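Local coordinates for protein peroxiredoxin PRX1, mitochondrial (Saccharomyces cerevisiae, PDB 5YKJ) that probably reduces peroxides in mitochondria as a 1-Cys peroxiredoxin, with its oxidised thiol resolved through the glutathione and thioredoxin systems, at residues N202-K205 / P206-F210; P187-N191 / D192-A196. One frame throughout, in Å; residues are numbered along the deposited sequence.

Both contacts are local and lie at the surface, near the C-terminal end of the chain, with centres about 11 Å apart. Contact 1 closes the hairpin of strands 202-205 and 208-211; contact 2 starts helix 191-198, which runs into that hairpin through the intervening loop. Their chemistry differs accordingly: backbone bonds between antiparallel strands and a classic bulge in contact 1, a capping box in contact 2, in which the side chains of S190 and E193 each accept the other's backbone N-H. R209 joins them, its NH1 hydrogen-bonded to V189 O at 2.8 Å and to N191 OD1 at 2.9 Å. Buried residues are few, R209 in the hairpin and A194 in the helix.

Contact 1: N202-K205 / P206-F210; sequences NEIK and PYLRF
E203 and R209 form a non-hydrogen-bonded antiparallel pair, their side chains pointing the same way. With CG anti to the backbone N (chi1 -170°), E203 extends alongside R209 and on to P206, the second residue of the turn. Its CB lies 4.1 Å from R209 CG, CG touches R209 CG and P206 CA, CD lies 4.0 Å from P206 CA, and OE1 reaches P206 CA at 3.6 Å. OE2 accepts from N191 ND2, while R209 NH1 turns to V189 and N191.

N202 and F210 make the hydrogen-bonded pair beyond: N202 N gives a nearly straight bond to F210 O (2.9 Å), in the carbonyl plane, and F210 N returns one to N202 O (3.1 Å) from above the carbonyl plane. At the other end L208 O takes I204 N at 3.0 Å and, weakly, K205 N. Two residues thus face one, a classic beta bulge. L208 N closes the type I turn K205-L208 on K205 O, at 2.9 Å. K205 CB sits over one face of the Y207 ring in a CH-pi contact, 4.0 Å from the centroid.

Strand 208-211 is central in a three-stranded antiparallel sheet, between 202-205 and 183-184, where L208 and F210 pack on I184.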
ATOM      1  N   ASN A 202      23.283  22.260   0.974  1.00 12.54           N
ATOM      2  CA  ASN A 202      23.047  23.355   1.874  1.00 16.18           C
ATOM      3  C   ASN A 202      22.919  22.803   3.276  1.00 14.73           C
ATOM      4  O   ASN A 202      21.933  22.235   3.584  1.00 13.90           O
ATOM      5  CB  ASN A 202      21.735  24.002   1.475  1.00 19.88           C
ATOM      6  CG  ASN A 202      21.346  25.152   2.344  1.00 22.83           C
ATOM      7  OD1 ASN A 202      22.100  25.631   3.135  1.00 24.71           O
ATOM      8  ND2 ASN A 202      20.150  25.577   2.186  1.00 34.66           N
ATOM      9  N   GLU A 203      23.929  23.046   4.100  1.00 13.10           N
ATOM     10  CA  GLU A 203      23.997  22.593   5.477  1.00 13.11           C
ATOM     11  C   GLU A 203      23.326  23.611   6.383  1.00 11.43           C
ATOM     12  O   GLU A 203      23.868  24.604   6.665  1.00 13.86           O
ATOM     13  CB  GLU A 203      25.458  22.383   5.905  1.00 10.83           C
ATOM     14  CG  GLU A 203      25.609  21.692   7.253  1.00 13.46           C
ATOM     15  CD  GLU A 203      27.055  21.539   7.636  1.00 22.77           C
ATOM     16  OE1 GLU A 203      27.390  21.766   8.780  1.00 17.94           O
ATOM     17  OE2 GLU A 203      27.789  21.138   6.804  1.00 18.10           O
ATOM     18  N   ILE A 204      22.089  23.310   6.742  1.00 12.44           N
ATOM     19  CA  ILE A 204      21.297  24.100   7.653  1.00  9.77           C
ATOM     20  C   ILE A 204      21.801  23.868   9.083  1.00 10.18           C
ATOM     21  O   ILE A 204      21.981  24.726   9.824  1.00  9.94           O
ATOM     22  CB  ILE A 204      19.797  23.812   7.505  1.00  9.55           C
ATOM     23  CG1 ILE A 204      19.326  24.049   6.079  1.00 17.82           C
ATOM     24  CG2 ILE A 204      19.035  24.609   8.547  1.00 10.85           C
ATOM     25  CD1 ILE A 204      19.519  25.468   5.663  1.00 44.68           C
ATOM     26  N   LYS A 205      22.033  22.598   9.371  1.00  9.09           N
ATOM     27  CA  LYS A 205      22.655  22.109  10.575  1.00  9.99           C
ATOM     28  C   LYS A 205      23.482  20.935  10.085  1.00  9.28           C
ATOM     29  O   LYS A 205      23.267  20.431   9.057  1.00  9.85           O
ATOM     30  CB  LYS A 205      21.700  21.684  11.704  1.00  8.80           C
ATOM     31  CG  LYS A 205      20.888  22.774  12.327  1.00 11.32           C
ATOM     32  CD  LYS A 205      21.724  23.647  13.229  1.00 11.68           C
ATOM     33  CE  LYS A 205      20.871  24.739  13.804  1.00 20.28           C
ATOM     34  NZ  LYS A 205      21.558  25.479  14.854  1.00 26.39           N
ATOM     35  N   PRO A 206      24.439  20.469  10.899  1.00  9.32           N
ATOM     36  CA  PRO A 206      25.293  19.369  10.428  1.00  9.54           C
ATOM     37  C   PRO A 206      24.515  18.124  10.022  1.00 11.54           C
ATOM     38  O   PRO A 206      24.938  17.406   9.190  1.00 12.62           O
ATOM     39  CB  PRO A 206      26.199  19.086  11.636  1.00 10.10           C
ATOM     40  CG  PRO A 206      26.413  20.429  12.219  1.00 13.45           C
ATOM     41  CD  PRO A 206      25.004  21.027  12.145  1.00 12.47           C
ATOM     42  N   TYR A 207      23.385  17.900  10.659  1.00 11.76           N
ATOM     43  CA  TYR A 207      22.559  16.744  10.379  1.00 12.17           C
ATOM     44  C   TYR A 207      21.459  16.988   9.335  1.00 14.33           C
ATOM     45  O   TYR A 207      20.810  16.078   8.929  1.00 13.16           O
ATOM     46  CB  TYR A 207      21.920  16.213  11.680  1.00  8.87           C
ATOM     47  CG  TYR A 207      21.094  17.234  12.414  1.00  9.98           C
ATOM     48  CD1 TYR A 207      21.655  18.050  13.340  1.00  8.82           C
ATOM     49  CD2 TYR A 207      19.761  17.380  12.146  1.00  8.64           C
ATOM     50  CE1 TYR A 207      20.921  18.966  14.036  1.00  9.25           C
ATOM     51  CE2 TYR A 207      19.026  18.312  12.802  1.00  8.59           C
ATOM     52  CZ  TYR A 207      19.598  19.098  13.744  1.00 12.17           C
ATOM     53  OH  TYR A 207      18.866  20.017  14.395  1.00 12.94           O
ATOM     54  N   LEU A 208      21.294  18.248   8.955  1.00  8.41           N
ATOM     55  CA  LEU A 208      20.276  18.625   8.024  1.00  8.46           C
ATOM     56  C   LEU A 208      20.869  19.360   6.830  1.00 11.66           C
ATOM     57  O   LEU A 208      21.078  20.516   6.861  1.00 10.73           O
ATOM     58  CB  LEU A 208      19.230  19.499   8.703  1.00  9.93           C
ATOM     59  CG  LEU A 208      18.049  19.937   7.866  1.00  9.39           C
ATOM     60  CD1 LEU A 208      17.183  18.782   7.409  1.00 11.14           C
ATOM     61  CD2 LEU A 208      17.198  20.915   8.645  1.00 10.67           C
ATOM     62  N   ARG A 209      21.111  18.574   5.788  1.00 10.31           N
ATOM     63  CA  ARG A 209      21.687  19.028   4.536  1.00 10.71           C
ATOM     64  C   ARG A 209      20.807  18.723   3.333  1.00 14.87           C
ATOM     65  O   ARG A 209      20.603  17.618   3.036  1.00 13.47           O
ATOM     66  CB  ARG A 209      23.062  18.398   4.338  1.00 11.60           C
ATOM     67  CG  ARG A 209      23.997  18.590   5.522  1.00 10.46           C
ATOM     68  CD  ARG A 209      25.092  17.537   5.569  1.00 12.84           C
ATOM     69  NE  ARG A 209      24.564  16.214   5.800  1.00 12.11           N
ATOM     70  CZ  ARG A 209      25.236  15.088   5.779  1.00 21.71           C
ATOM     71  NH1 ARG A 209      26.532  15.040   5.543  1.00 16.29           N
ATOM     72  NH2 ARG A 209      24.603  13.961   5.986  1.00 13.92           N
ATOM     73  N   PHE A 210      20.363  19.766   2.661  1.00 10.30           N
ATOM     74  CA  PHE A 210      19.543  19.637   1.465  1.00 11.01           C
ATOM     75  C   PHE A 210      20.373  19.626   0.165  1.00 14.99           C
ATOM     76  O   PHE A 210      21.289  20.336   0.038  1.00 14.19           O
ATOM     77  CB  PHE A 210      18.495  20.738   1.369  1.00 11.77           C
ATOM     78  CG  PHE A 210      17.406  20.649   2.397  1.00 12.39           C
ATOM     79  CD1 PHE A 210      16.264  19.976   2.129  1.00 18.10           C
ATOM     80  CD2 PHE A 210      17.516  21.282   3.596  1.00 12.48           C
ATOM     81  CE1 PHE A 210      15.261  19.907   3.032  1.00 19.36           C
ATOM     82  CE2 PHE A 210      16.527  21.187   4.532  1.00 11.17           C
ATOM     83  CZ  PHE A 210      15.394  20.514   4.242  1.00 13.46           C
TER

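Contact 2: P187-N191 / D192-A196; sequences PSVSN and DEAKA
S190 and E193 bracket the first turn of helix 191-198, where the backbone passes from an extended conformation at S190 to a helical one at N191. The first helical bonds follow directly: A194 N to S190 O at 2.7 Å, with the donor close to the line of the carbonyl, and K195 N to N191 O at 2.9 Å.

S190 is the N-cap. Its OG lies between its own backbone N and carbonyl carbon (chi1 77°), a position from which it accepts a bond from E193 N at 3.1 Å, with an N-H...O angle of 163°. The glutamate returns the grip. E193 CB and CG both pass 3.4 Å from S190 OG, and the extended chain carries the carboxylate back to the cap, where OE2 accepts from S190 N at 3.1 Å. That donor meets the anti side of the carboxylate, 17° out of its plane. The reciprocal pair is a capping box, and it satisfies the N-cap amide, S190 N, and one amide of the first turn, E193 N. Replacing S190 by an alanine removes OG and would probably leave E193 N without its capping acceptor and the first turn less firmly held.

V189, the residue before the cap, adds an apolar contact. Its CG1, anti to the backbone N, comes within 3.5 Å of A194 N and 3.9 Å of A194 CB. The V189 and E193 side chains cross obliquely, V189 CG1 touching E193 CB at 3.7 Å.

The loop 187-190 leads from strand 183-184 into helix 191-198. A194 packs on I185 and F201; N191 and K195 also touch F201, and the N191 amide reaches both strands of the following hairpin, tying the helix start to it.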
ATOM      1  N   PRO A 187      22.218  11.196   7.452  1.00 14.07           N
ATOM      2  CA  PRO A 187      23.276  11.487   8.409  1.00 16.35           C
ATOM      3  C   PRO A 187      24.388  10.465   8.426  1.00 25.87           C
ATOM      4  O   PRO A 187      25.463  10.783   8.821  1.00 31.45           O
ATOM      5  CB  PRO A 187      22.591  11.592   9.746  1.00 27.70           C
ATOM      6  CG  PRO A 187      21.202  11.285   9.545  1.00 38.43           C
ATOM      7  CD  PRO A 187      20.906  11.111   8.094  1.00 18.72           C
ATOM      8  N   SER A 188      24.119   9.271   7.967  1.00 20.62           N
ATOM      9  CA  SER A 188      25.132   8.239   7.929  1.00 28.33           C
ATOM     10  C   SER A 188      26.192   8.638   6.912  1.00 28.55           C
ATOM     11  O   SER A 188      27.250   8.088   6.911  1.00 26.64           O
ATOM     12  CB  SER A 188      24.546   6.889   7.598  1.00 29.54           C
ATOM     13  OG  SER A 188      23.935   6.934   6.364  1.00 30.01           O
ATOM     14  N   VAL A 189      25.880   9.612   6.067  1.00 20.54           N
ATOM     15  CA  VAL A 189      26.789  10.075   5.039  1.00 18.62           C
ATOM     16  C   VAL A 189      27.563  11.313   5.505  1.00 23.53           C
ATOM     17  O   VAL A 189      27.017  12.317   5.722  1.00 16.42           O
ATOM     18  CB  VAL A 189      26.032  10.427   3.729  1.00 22.17           C
ATOM     19  CG1 VAL A 189      26.962  10.955   2.666  1.00 19.52           C
ATOM     20  CG2 VAL A 189      25.324   9.210   3.199  1.00 21.57           C
ATOM     21  N   SER A 190      28.888  11.187   5.574  1.00 19.07           N
ATOM     22  CA  SER A 190      29.747  12.288   5.975  1.00 18.62           C
ATOM     23  C   SER A 190      29.757  13.394   4.951  1.00 20.27           C
ATOM     24  O   SER A 190      29.400  13.198   3.850  1.00 18.49           O
ATOM     25  CB  SER A 190      31.177  11.787   6.197  1.00 24.43           C
ATOM     26  OG  SER A 190      31.831  11.575   4.979  1.00 24.06           O
ATOM     27  N   ASN A 191      30.178  14.578   5.364  1.00 18.47           N
ATOM     28  CA  ASN A 191      30.218  15.686   4.454  1.00 19.07           C
ATOM     29  C   ASN A 191      31.120  15.388   3.232  1.00 19.26           C
ATOM     30  O   ASN A 191      30.786  15.740   2.179  1.00 16.95           O
ATOM     31  CB  ASN A 191      30.651  16.974   5.162  1.00 18.80           C
ATOM     32  CG  ASN A 191      29.475  17.756   5.799  1.00 21.75           C
ATOM     33  OD1 ASN A 191      28.421  17.225   6.085  1.00 17.20           O
ATOM     34  ND2 ASN A 191      29.729  19.000   6.080  1.00 21.69           N
ATOM     35  N   ASP A 192      32.258  14.750   3.458  1.00 20.01           N
ATOM     36  CA  ASP A 192      33.139  14.406   2.367  1.00 18.02           C
ATOM     37  C   ASP A 192      32.482  13.395   1.433  1.00 18.67           C
ATOM     38  O   ASP A 192      32.553  13.534   0.293  1.00 19.01           O
ATOM     39  CB  ASP A 192      34.476  13.876   2.857  1.00 22.67           C
ATOM     40  CG  ASP A 192      35.467  14.964   3.165  1.00 48.05           C
ATOM     41  OD1 ASP A 192      35.209  16.124   2.888  1.00 45.46           O
ATOM     42  OD2 ASP A 192      36.483  14.596   3.739  1.00 44.62           O
ATOM     43  N   GLU A 193      31.842  12.396   1.993  1.00 18.60           N
ATOM     44  CA  GLU A 193      31.115  11.377   1.232  1.00 17.78           C
ATOM     45  C   GLU A 193      29.979  12.058   0.496  1.00 19.20           C
ATOM     46  O   GLU A 193      29.694  11.734  -0.604  1.00 21.08           O
ATOM     47  CB  GLU A 193      30.586  10.258   2.141  1.00 23.01           C
ATOM     48  CG  GLU A 193      31.553   9.154   2.583  1.00 38.51           C
ATOM     49  CD  GLU A 193      31.043   8.244   3.706  1.00 47.82           C
ATOM     50  OE1 GLU A 193      31.575   7.127   3.844  1.00 62.31           O
ATOM     51  OE2 GLU A 193      30.132   8.585   4.456  1.00 43.94           O
ATOM     52  N   ALA A 194      29.341  13.025   1.126  1.00 16.26           N
ATOM     53  CA  ALA A 194      28.294  13.761   0.486  1.00 15.57           C
ATOM     54  C   ALA A 194      28.785  14.584  -0.709  1.00 22.23           C
ATOM     55  O   ALA A 194      28.085  14.731  -1.681  1.00 16.12           O
ATOM     56  CB  ALA A 194      27.560  14.639   1.494  1.00 16.96           C
ATOM     57  N   LYS A 195      29.970  15.163  -0.571  1.00 16.90           N
ATOM     58  CA  LYS A 195      30.498  15.931  -1.650  1.00 17.66           C
ATOM     59  C   LYS A 195      30.787  14.984  -2.822  1.00 18.12           C
ATOM     60  O   LYS A 195      30.614  15.315  -3.902  1.00 20.61           O
ATOM     61  CB  LYS A 195      31.792  16.661  -1.252  1.00 21.67           C
ATOM     62  CG  LYS A 195      31.558  17.897  -0.412  1.00 28.72           C
ATOM     63  CD  LYS A 195      32.674  18.934  -0.438  1.00 40.24           C
ATOM     64  CE  LYS A 195      33.998  18.258  -0.355  1.00 33.73           C
ATOM     65  NZ  LYS A 195      35.038  19.222   0.004  1.00 48.31           N
ATOM     66  N   ALA A 196      31.253  13.811  -2.520  1.00 25.35           N
ATOM     67  CA  ALA A 196      31.559  12.837  -3.571  1.00 24.38           C
ATOM     68  C   ALA A 196      30.359  12.307  -4.349  1.00 22.97           C
ATOM     69  O   ALA A 196      30.413  12.070  -5.524  1.00 22.41           O
ATOM     70  CB  ALA A 196      32.296  11.670  -2.980  1.00 21.30           C
TER